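Local structure of outer membrane protein YopM (Yersinia pestis, 1JL5) at residues A[41-46]-A[88-93]; A[48-51]-A[57-60]. The protein is a leucine-rich-repeat effector and virulence factor, which probably alters host cell physiology and so favours bacterial survival in host tissues. All coordinates share one frame; numbering follows the deposited sequence.

Interaction 1 (A[41-46]-A[88-93])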
loop_
_atom_site.group_PDB
_atom_site.type_symbol
_atom_site.label_atom_id
_atom_site.label_comp_id
_atom_site.label_asym_id
_atom_site.label_seq_id
_atom_site.Cartn_x
_atom_site.Cartn_y
_atom_site.Cartn_z
ATOM N N ASN A 41 -18.850 -19.130 -44.667
ATOM C CA ASN A 41 -20.102 -19.626 -44.139
ATOM C C ASN A 41 -19.889 -20.380 -42.852
ATOM O O ASN A 41 -20.692 -20.282 -41.934
ATOM C CB ASN A 41 -20.789 -20.496 -45.185
ATOM C CG ASN A 41 -21.238 -19.693 -46.381
ATOM O OD1 ASN A 41 -20.908 -18.516 -46.495
ATOM N ND2 ASN A 41 -21.989 -20.317 -47.276
ATOM N N ALA A 42 -18.807 -21.140 -42.783
ATOM C CA ALA A 42 -18.519 -21.878 -41.565
ATOM C C ALA A 42 -18.311 -20.824 -40.485
ATOM O O ALA A 42 -18.814 -20.943 -39.369
ATOM C CB ALA A 42 -17.259 -22.716 -41.740
ATOM N N TRP A 43 -17.597 -19.767 -40.846
ATOM C CA TRP A 43 -17.309 -18.697 -39.908
ATOM C C TRP A 43 -18.534 -17.885 -39.533
ATOM O O TRP A 43 -18.700 -17.510 -38.374
ATOM C CB TRP A 43 -16.220 -17.795 -40.477
ATOM C CG TRP A 43 -14.947 -18.541 -40.662
ATOM C CD1 TRP A 43 -14.563 -19.668 -39.995
ATOM C CD2 TRP A 43 -13.871 -18.207 -41.540
ATOM N NE1 TRP A 43 -13.315 -20.055 -40.401
ATOM C CE2 TRP A 43 -12.863 -19.177 -41.349
ATOM C CE3 TRP A 43 -13.655 -17.184 -42.466
ATOM C CZ2 TRP A 43 -11.658 -19.152 -42.052
ATOM C CZ3 TRP A 43 -12.457 -17.159 -43.165
ATOM C CH2 TRP A 43 -11.474 -18.138 -42.953
ATOM N N SER A 44 -19.394 -17.617 -40.507
ATOM C CA SER A 44 -20.601 -16.862 -40.226
ATOM C C SER A 44 -21.512 -17.701 -39.356
ATOM O O SER A 44 -22.217 -17.175 -38.503
ATOM C CB SER A 44 -21.300 -16.476 -41.524
ATOM O OG SER A 44 -20.504 -15.529 -42.217
ATOM N N GLU A 45 -21.492 -19.012 -39.567
ATOM C CA GLU A 45 -22.322 -19.909 -38.775
ATOM C C GLU A 45 -21.784 -19.858 -37.352
ATOM O O GLU A 45 -22.534 -19.744 -36.382
ATOM C CB GLU A 45 -22.232 -21.331 -39.322
ATOM C CG GLU A 45 -23.136 -22.336 -38.624
ATOM C CD GLU A 45 -24.581 -21.866 -38.539
ATOM O OE1 GLU A 45 -25.062 -21.216 -39.495
ATOM O OE2 GLU A 45 -25.241 -22.159 -37.516
ATOM N N TRP A 46 -20.467 -19.947 -37.242
ATOM C CA TRP A 46 -19.811 -19.894 -35.952
ATOM C C TRP A 46 -20.158 -18.551 -35.320
ATOM O O TRP A 46 -20.503 -18.474 -34.146
ATOM C CB TRP A 46 -18.305 -20.013 -36.140
ATOM C CG TRP A 46 -17.534 -19.658 -34.930
ATOM C CD1 TRP A 46 -17.363 -20.418 -33.809
ATOM C CD2 TRP A 46 -16.825 -18.443 -34.708
ATOM N NE1 TRP A 46 -16.587 -19.749 -32.902
ATOM C CE2 TRP A 46 -16.244 -18.529 -33.427
ATOM C CE3 TRP A 46 -16.626 -17.282 -35.468
ATOM C CZ2 TRP A 46 -15.470 -17.503 -32.888
ATOM C CZ3 TRP A 46 -15.853 -16.260 -34.932
ATOM C CH2 TRP A 46 -15.288 -16.378 -33.653
ATOM N N GLU A 88 -13.323 -23.356 -37.755
ATOM C CA GLU A 88 -12.220 -23.941 -38.486
ATOM C C GLU A 88 -11.296 -22.795 -38.864
ATOM O O GLU A 88 -11.752 -21.729 -39.264
ATOM C CB GLU A 88 -12.728 -24.631 -39.743
ATOM C CG GLU A 88 -11.703 -25.537 -40.389
ATOM C CD GLU A 88 -12.231 -26.159 -41.659
ATOM O OE1 GLU A 88 -13.417 -26.537 -41.667
ATOM O OE2 GLU A 88 -11.465 -26.270 -42.639
ATOM N N LEU A 89 -9.996 -23.019 -38.743
ATOM C CA LEU A 89 -9.019 -21.984 -39.045
ATOM C C LEU A 89 -8.659 -21.913 -40.514
ATOM O O LEU A 89 -8.829 -22.884 -41.249
ATOM C CB LEU A 89 -7.745 -22.245 -38.246
ATOM C CG LEU A 89 -7.924 -22.334 -36.730
ATOM C CD1 LEU A 89 -6.643 -22.835 -36.095
ATOM C CD2 LEU A 89 -8.315 -20.967 -36.185
ATOM N N PRO A 90 -8.183 -20.747 -40.972
ATOM C CA PRO A 90 -7.813 -20.674 -42.384
ATOM C C PRO A 90 -6.882 -21.868 -42.592
ATOM O O PRO A 90 -6.056 -22.172 -41.733
ATOM C CB PRO A 90 -7.110 -19.329 -42.474
ATOM C CG PRO A 90 -7.940 -18.495 -41.533
ATOM C CD PRO A 90 -8.104 -19.420 -40.335
ATOM N N PRO A 91 -7.017 -22.563 -43.730
ATOM C CA PRO A 91 -6.230 -23.745 -44.094
ATOM C C PRO A 91 -4.711 -23.741 -43.932
ATOM O O PRO A 91 -4.133 -24.722 -43.459
ATOM C CB PRO A 91 -6.652 -24.003 -45.540
ATOM C CG PRO A 91 -6.961 -22.627 -46.046
ATOM C CD PRO A 91 -7.753 -22.052 -44.899
ATOM N N HIS A 92 -4.050 -22.660 -44.312
ATOM C CA HIS A 92 -2.599 -22.654 -44.218
ATOM C C HIS A 92 -2.059 -21.699 -43.181
ATOM O O HIS A 92 -0.977 -21.131 -43.331
ATOM C CB HIS A 92 -2.011 -22.363 -45.597
ATOM C CG HIS A 92 -2.551 -23.263 -46.663
ATOM N ND1 HIS A 92 -3.633 -22.924 -47.443
ATOM C CD2 HIS A 92 -2.222 -24.533 -47.005
ATOM C CE1 HIS A 92 -3.952 -23.945 -48.219
ATOM N NE2 HIS A 92 -3.110 -24.934 -47.970
ATOM N N LEU A 93 -2.828 -21.541 -42.113
ATOM C CA LEU A 93 -2.435 -20.665 -41.036
ATOM C C LEU A 93 -1.133 -21.191 -40.460
ATOM O O LEU A 93 -0.985 -22.385 -40.200
ATOM C CB LEU A 93 -3.516 -20.643 -39.959
ATOM C CG LEU A 93 -3.376 -19.532 -38.923
ATOM C CD1 LEU A 93 -3.479 -18.183 -39.617
ATOM C CD2 LEU A 93 -4.460 -19.681 -37.867
#
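Trp43 of helix 36-48 meets the loop residues Glu88 and Pro90 with its indole. At CB the side chain turns beside the backbone N, with CG anti to the carbonyl carbon (chi1 -63°), and this brings the far end of the ring nearer to the loop than its root. Beyond CG, Trp43 CD1 passes 3.6 Å from Glu88 O. NE1 then donates a short hydrogen bond to that carbonyl, 2.6 Å from Trp43 NE1 to Glu88 O. The N-H...O angle of 161° shows it to be fairly straight, and the oxygen lies only 11° out of the ring plane, so the bond is made at the indole edge. Farther round the ring, Trp43 CZ2 and CH2 each lie 3.8 Å from Pro90 CG, an apolar contact in which the two side chains cross at about a right angle. One polar and one apolar anchor would thus restrict the rotation of a buried indole, whose other neighbours include Leu65 and Leu69 of helix 58-71. The carboxylate of Glu88 turns to Lys34 in a salt bridge. The arrangement belongs to the N-terminal helical cap of a leucine-rich-repeat solenoid, here joined to the proline-rich loop between strands 75-77 and 95-97.

Interaction 2 (A[48-51]-A[57-60])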
loop_
_atom_site.group_PDB
_atom_site.type_symbol
_atom_site.label_atom_id
_atom_site.label_comp_id
_atom_site.label_asym_id
_atom_site.label_seq_id
_atom_site.Cartn_x
_atom_site.Cartn_y
_atom_site.Cartn_z
ATOM N N ARG A 48 -22.764 -16.670 -35.808
ATOM C CA ARG A 48 -24.164 -16.684 -35.388
ATOM C C ARG A 48 -24.348 -17.500 -34.123
ATOM O O ARG A 48 -25.287 -17.271 -33.365
ATOM C CB ARG A 48 -25.066 -17.283 -36.475
ATOM C CG ARG A 48 -24.907 -16.663 -37.841
ATOM C CD ARG A 48 -26.001 -17.094 -38.809
ATOM N NE ARG A 48 -25.698 -16.649 -40.167
ATOM C CZ ARG A 48 -24.940 -17.328 -41.022
ATOM N NH1 ARG A 48 -24.416 -18.495 -40.665
ATOM N NH2 ARG A 48 -24.691 -16.834 -42.229
ATOM N N ASN A 49 -23.464 -18.465 -33.906
ATOM C CA ASN A 49 -23.566 -19.315 -32.732
ATOM C C ASN A 49 -22.953 -18.667 -31.517
ATOM O O ASN A 49 -22.871 -19.278 -30.454
ATOM C CB ASN A 49 -22.893 -20.661 -32.977
ATOM C CG ASN A 49 -23.580 -21.454 -34.053
ATOM O OD1 ASN A 49 -24.761 -21.250 -34.326
ATOM N ND2 ASN A 49 -22.850 -22.378 -34.666
ATOM N N ALA A 50 -22.506 -17.430 -31.679
ATOM C CA ALA A 50 -21.919 -16.718 -30.563
ATOM C C ALA A 50 -22.933 -16.730 -29.433
ATOM O O ALA A 50 -24.064 -16.273 -29.602
ATOM C CB ALA A 50 -21.613 -15.302 -30.957
ATOM N N PRO A 51 -22.554 -17.279 -28.270
ATOM C CA PRO A 51 -23.501 -17.303 -27.154
ATOM C C PRO A 51 -24.013 -15.884 -26.962
ATOM O O PRO A 51 -23.235 -14.961 -26.737
ATOM C CB PRO A 51 -22.640 -17.776 -25.993
ATOM C CG PRO A 51 -21.672 -18.705 -26.670
ATOM C CD PRO A 51 -21.280 -17.917 -27.897
ATOM N N GLN A 57 -16.754 -11.422 -29.658
ATOM C CA GLN A 57 -16.644 -10.589 -30.835
ATOM C C GLN A 57 -16.337 -11.460 -32.037
ATOM O O GLN A 57 -15.297 -11.343 -32.677
ATOM C CB GLN A 57 -15.560 -9.546 -30.597
ATOM C CG GLN A 57 -15.905 -8.681 -29.401
ATOM C CD GLN A 57 -14.791 -7.758 -29.004
ATOM O OE1 GLN A 57 -13.715 -8.201 -28.612
ATOM N NE2 GLN A 57 -15.040 -6.458 -29.098
ATOM N N ARG A 58 -17.270 -12.354 -32.329
ATOM C CA ARG A 58 -17.104 -13.259 -33.442
ATOM C C ARG A 58 -17.132 -12.514 -34.759
ATOM O O ARG A 58 -16.476 -12.918 -35.711
ATOM C CB ARG A 58 -18.179 -14.330 -33.392
ATOM C CG ARG A 58 -18.131 -15.076 -32.090
ATOM C CD ARG A 58 -18.739 -16.439 -32.198
ATOM N NE ARG A 58 -18.502 -17.195 -30.978
ATOM C CZ ARG A 58 -18.846 -18.466 -30.816
ATOM N NH1 ARG A 58 -19.441 -19.118 -31.805
ATOM N NH2 ARG A 58 -18.596 -19.081 -29.668
ATOM N N GLU A 59 -17.874 -11.416 -34.816
ATOM C CA GLU A 59 -17.925 -10.656 -36.052
ATOM C C GLU A 59 -16.522 -10.200 -36.401
ATOM O O GLU A 59 -16.072 -10.350 -37.535
ATOM C CB GLU A 59 -18.834 -9.442 -35.918
ATOM C CG GLU A 59 -18.839 -8.584 -37.168
ATOM C CD GLU A 59 -19.883 -7.500 -37.113
ATOM O OE1 GLU A 59 -21.039 -7.826 -36.784
ATOM O OE2 GLU A 59 -19.560 -6.326 -37.403
ATOM N N MET A 60 -15.828 -9.644 -35.413
ATOM C CA MET A 60 -14.466 -9.186 -35.629
ATOM C C MET A 60 -13.609 -10.396 -35.955
ATOM O O MET A 60 -12.766 -10.353 -36.849
ATOM C CB MET A 60 -13.923 -8.502 -34.375
ATOM C CG MET A 60 -12.466 -8.071 -34.500
ATOM S SD MET A 60 -12.221 -6.744 -35.699
ATOM C CE MET A 60 -11.762 -7.648 -37.167
#
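The turn of the N-terminal helical hairpin, where the chain leaves helix 36-48 and enters helix 58-71, is packed against the first residue of the second helix, Arg58. Ala50 and Arg58 have the closest CA atoms of the two segments, 6.6 Å apart, and both point their CB toward the other side. The Arg58 side chain leaves beside its backbone N and runs extended from CG to NE, a shape that carries the guanidinium across the loop backbone. Ala50 CB rests on the aliphatic part, 3.3 Å from Arg58 CD. Farther out, Ala50 CA sits 3.3 Å above the guanidinium plane, offset toward the rim, and Pro51 CD approaches NH2 of Arg58 at 3.4 Å over the same face. The backbone carbon of Asn49 lies 3.6 Å from Arg58 NH1. None of these pairs is a hydrogen bond; they are van der Waals contacts. The nitrogens of Arg58 bond outside the two segments: NE forms a salt bridge with Glu56, NH1 a hydrogen bond with Trp46 O, and NH2 a weak one with Ser84 OG. Bonds from all three nitrogens would hold the guanidinium's orientation while the loop lies over one face. The start of helix 58-71 thus touches helix 36-48 through Arg58, on Trp46 and Glu47, and, through the N-cap residue Gln57, which has backbone hydrogen bonding with Leu81, the loop after strand 75-77.

How the interactions relate
From the N terminus, helix 36-48 comes first and supplies residues 41-46 to interaction 1. The chain then turns at 48-51 and enters helix 58-71 at 57-60, so interaction 2 closes a short loop with five residues between its segments. Only after that helix and strand 75-77 does the chain arrive at 88-93, closing interaction 1 over 41 intervening residues; the smaller loop is therefore nested within the larger. Their centres lie 12 Å apart, and Trp46, in segment 41-46, and Arg58, in segment 57-60, connect the two contacts. Interaction 2 packs the turn against the start of helix 58-71, whereas interaction 1 ties the first helix of the hairpin to the start of the leucine-rich repeats.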